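Local structure of protein MJ1225 (Methanocaldococcus jannaschii, 3KH5) at residues K25-M30 with M55-F60. The protein binds AMP and ADP through its CBS domains and is a putative archaeal homolog of the gamma subunit of AMP-activated protein kinase. Numbering follows the deposited sequence.
With ADP (adenosine-5'-diphosphate), chain D.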
loop_
_atom_site.group_PDB
_atom_site.type_symbol
_atom_site.label_atom_id
_atom_site.label_comp_id
_atom_site.label_asym_id
_atom_site.label_seq_id
_atom_site.Cartn_x
_atom_site.Cartn_y
_atom_site.Cartn_z
ATOM N N LYS A 25 -2.411 -16.758 -7.528
ATOM C CA LYS A 25 -2.701 -17.250 -6.173
ATOM C C LYS A 25 -2.332 -16.229 -5.094
ATOM O O LYS A 25 -3.029 -16.113 -4.084
ATOM C CB LYS A 25 -1.999 -18.594 -5.911
ATOM C CG LYS A 25 -2.304 -19.253 -4.549
ATOM C CD LYS A 25 -3.651 -19.974 -4.532
ATOM C CE LYS A 25 -3.953 -20.584 -3.162
ATOM N NZ LYS A 25 -5.301 -21.227 -3.119
ATOM N N ALA A 26 -1.234 -15.502 -5.309
ATOM C CA ALA A 26 -0.827 -14.420 -4.411
ATOM C C ALA A 26 -1.890 -13.325 -4.363
ATOM O O ALA A 26 -2.219 -12.823 -3.286
ATOM C CB ALA A 26 0.520 -13.846 -4.837
ATOM N N LEU A 27 -2.429 -12.970 -5.529
ATOM C CA LEU A 27 -3.514 -11.992 -5.626
ATOM C C LEU A 27 -4.767 -12.414 -4.867
ATOM O O LEU A 27 -5.385 -11.601 -4.175
ATOM C CB LEU A 27 -3.891 -11.757 -7.086
ATOM C CG LEU A 27 -3.075 -10.772 -7.915
ATOM C CD1 LEU A 27 -3.456 -10.885 -9.383
ATOM C CD2 LEU A 27 -3.297 -9.346 -7.416
ATOM N N MET A 28 -5.151 -13.680 -5.027
ATOM C CA MET A 28 -6.323 -14.231 -4.346
ATOM C C MET A 28 -6.089 -14.192 -2.845
ATOM O O MET A 28 -6.981 -13.828 -2.079
ATOM C CB MET A 28 -6.578 -15.670 -4.794
ATOM C CG MET A 28 -7.071 -15.819 -6.227
ATOM S SD MET A 28 -6.809 -17.477 -6.900
ATOM C CE MET A 28 -7.730 -18.501 -5.745
ATOM N N THR A 29 -4.873 -14.555 -2.442
ATOM C CA THR A 29 -4.465 -14.481 -1.047
ATOM C C THR A 29 -4.646 -13.044 -0.526
ATOM O O THR A 29 -5.253 -12.837 0.536
ATOM C CB THR A 29 -3.018 -15.005 -0.864
ATOM O OG1 THR A 29 -2.898 -16.300 -1.472
ATOM C CG2 THR A 29 -2.657 -15.117 0.607
ATOM N N MET A 30 -4.159 -12.064 -1.291
ATOM C CA MET A 30 -4.300 -10.641 -0.952
ATOM C C MET A 30 -5.748 -10.228 -0.784
ATOM O O MET A 30 -6.133 -9.686 0.256
ATOM C CB MET A 30 -3.690 -9.755 -2.037
ATOM C CG MET A 30 -2.189 -9.654 -2.000
ATOM S SD MET A 30 -1.617 -8.401 -3.156
ATOM C CE MET A 30 -1.561 -6.975 -2.080
ATOM N N MET A 55 1.371 -2.721 -4.542
ATOM C CA MET A 55 2.180 -1.838 -5.377
ATOM C C MET A 55 3.007 -2.605 -6.393
ATOM O O MET A 55 3.173 -2.154 -7.524
ATOM C CB MET A 55 3.083 -0.957 -4.520
ATOM C CG MET A 55 2.407 0.330 -4.127
ATOM S SD MET A 55 2.352 1.445 -5.536
ATOM C CE MET A 55 0.570 1.705 -5.574
ATOM N N ASP A 56 3.516 -3.766 -6.000
ATOM C CA ASP A 56 4.218 -4.639 -6.936
ATOM C C ASP A 56 3.285 -5.131 -8.035
ATOM O O ASP A 56 3.702 -5.309 -9.183
ATOM C CB ASP A 56 4.797 -5.840 -6.200
ATOM C CG ASP A 56 5.869 -5.451 -5.216
ATOM O OD1 ASP A 56 6.839 -4.783 -5.632
ATOM O OD2 ASP A 56 5.751 -5.828 -4.029
ATOM N N ILE A 57 2.027 -5.367 -7.666
ATOM C CA ILE A 57 1.007 -5.799 -8.618
ATOM C C ILE A 57 0.671 -4.657 -9.573
ATOM O O ILE A 57 0.508 -4.879 -10.773
ATOM C CB ILE A 57 -0.294 -6.293 -7.920
ATOM C CG1 ILE A 57 -0.019 -7.484 -6.985
ATOM C CG2 ILE A 57 -1.395 -6.624 -8.961
ATOM C CD1 ILE A 57 0.478 -8.763 -7.671
ATOM N N VAL A 58 0.571 -3.440 -9.039
ATOM C CA VAL A 58 0.344 -2.235 -9.856
ATOM C C VAL A 58 1.494 -1.988 -10.851
ATOM O O VAL A 58 1.266 -1.564 -11.989
ATOM C CB VAL A 58 0.068 -0.988 -8.970
ATOM C CG1 VAL A 58 0.058 0.302 -9.791
ATOM C CG2 VAL A 58 -1.258 -1.146 -8.244
ATOM N N ASP A 59 2.716 -2.265 -10.407
ATOM C CA ASP A 59 3.918 -2.252 -11.247
ATOM C C ASP A 59 3.782 -3.260 -12.408
ATOM O O ASP A 59 3.877 -2.899 -13.588
ATOM C CB ASP A 59 5.105 -2.591 -10.327
ATOM C CG ASP A 59 6.462 -2.453 -10.999
ATOM O OD1 ASP A 59 6.577 -2.659 -12.222
ATOM O OD2 ASP A 59 7.441 -2.171 -10.272
ATOM N N PHE A 60 3.549 -4.517 -12.037
ATOM C CA PHE A 60 3.284 -5.631 -12.948
ATOM C C PHE A 60 2.195 -5.338 -13.988
ATOM O O PHE A 60 2.337 -5.693 -15.157
ATOM C CB PHE A 60 2.903 -6.843 -12.090
ATOM C CG PHE A 60 2.444 -8.044 -12.861
ATOM C CD1 PHE A 60 3.329 -8.765 -13.657
ATOM C CD2 PHE A 60 1.131 -8.493 -12.743
ATOM C CE1 PHE A 60 2.903 -9.893 -14.351
ATOM C CE2 PHE A 60 0.694 -9.621 -13.432
ATOM C CZ PHE A 60 1.582 -10.323 -14.238
HETATM P PB ADP D . 4.839 0.534 1.878
HETATM O O1B ADP D . 5.220 1.967 1.735
HETATM O O2B ADP D . 3.276 0.372 2.306
HETATM O O3B ADP D . 5.682 -0.267 3.003
HETATM P PA ADP D . 3.898 -0.232 -0.478
HETATM O O1A ADP D . 3.823 0.781 -1.554
HETATM O O2A ADP D . 3.129 -1.641 -0.763
HETATM O O3A ADP D . 5.084 -0.321 0.568
HETATM O "O5'" ADP D . 5.057 -0.960 -1.401
HETATM C "C5'" ADP D . 6.067 -0.254 -2.187
HETATM C "C4'" ADP D . 7.269 -1.175 -2.565
HETATM O "O4'" ADP D . 8.055 -1.401 -1.351
HETATM C "C3'" ADP D . 6.892 -2.566 -3.118
HETATM O "O3'" ADP D . 7.794 -2.901 -4.181
HETATM C "C2'" ADP D . 7.089 -3.488 -1.912
HETATM O "O2'" ADP D . 7.425 -4.830 -2.301
HETATM C "C1'" ADP D . 8.270 -2.826 -1.210
HETATM N N9 ADP D . 8.296 -3.171 0.242
HETATM C C8 ADP D . 7.309 -3.100 1.144
HETATM N N7 ADP D . 7.768 -3.503 2.335
HETATM C C5 ADP D . 9.048 -3.829 2.185
HETATM C C6 ADP D . 10.040 -4.303 3.035
HETATM N N6 ADP D . 9.787 -4.529 4.321
HETATM N N1 ADP D . 11.265 -4.531 2.530
HETATM C C2 ADP D . 11.542 -4.313 1.250
HETATM N N3 ADP D . 10.619 -3.861 0.415
HETATM C C4 ADP D . 9.377 -3.615 0.858
#
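The carboxylate of D56 is gripped through both of its oxygens: OD1 accepts a hydrogen bond of 2.6 Å from O3' of the ADP, and OD2 one of 2.6 Å from O2'. An aspartate suits this place because its two oxygens are spaced to meet the neighbouring ribose hydroxyls as a pair. OD1 is also salt-bridged to K66, while OD2 accepts a hydrogen bond from the backbone N of T53, just ahead of the helix, so the group is held against turning. Were this residue an alanine, both ribose hydroxyls would probably lose their acceptors and K66 its ionic partner. The preceding residue, M55, lies against the alpha phosphate, its CB 3.5 Å from O1A of the nucleotide.

Next after D56, the same helix turns I57 to the other helix, where all the direct contact is apolar. CD2 of L27 meets CG2 of I57 at 3.7 Å and also lies against CG1 and CD1, so a single leucine methyl rests on both branches of the isoleucine. With CG1 beside the backbone N (chi1 -60°) and CG2 beside the carbonyl carbon, both branches are set toward L27, which suits a beta-branched residue. M30, nearly one turn beyond L27, brings its flexible thioether to the same residue, SD lying 4.2 Å from CG1 of I57. I200 of helix 196-203 touches both L27 and I57, extending the apolar layer.

Within helix 23-33, O of K25 accepts hydrogen bonds from T29 N and, from the opposite face of its plane, from T29 OG1 (2.6 Å). T53, whose OG1 also bonds to the ADP, and D56 form the Ser/Thr-x-x-Asp signature of nucleotide-binding CBS domains, set at the start of the second of the two helices of the CBS fold.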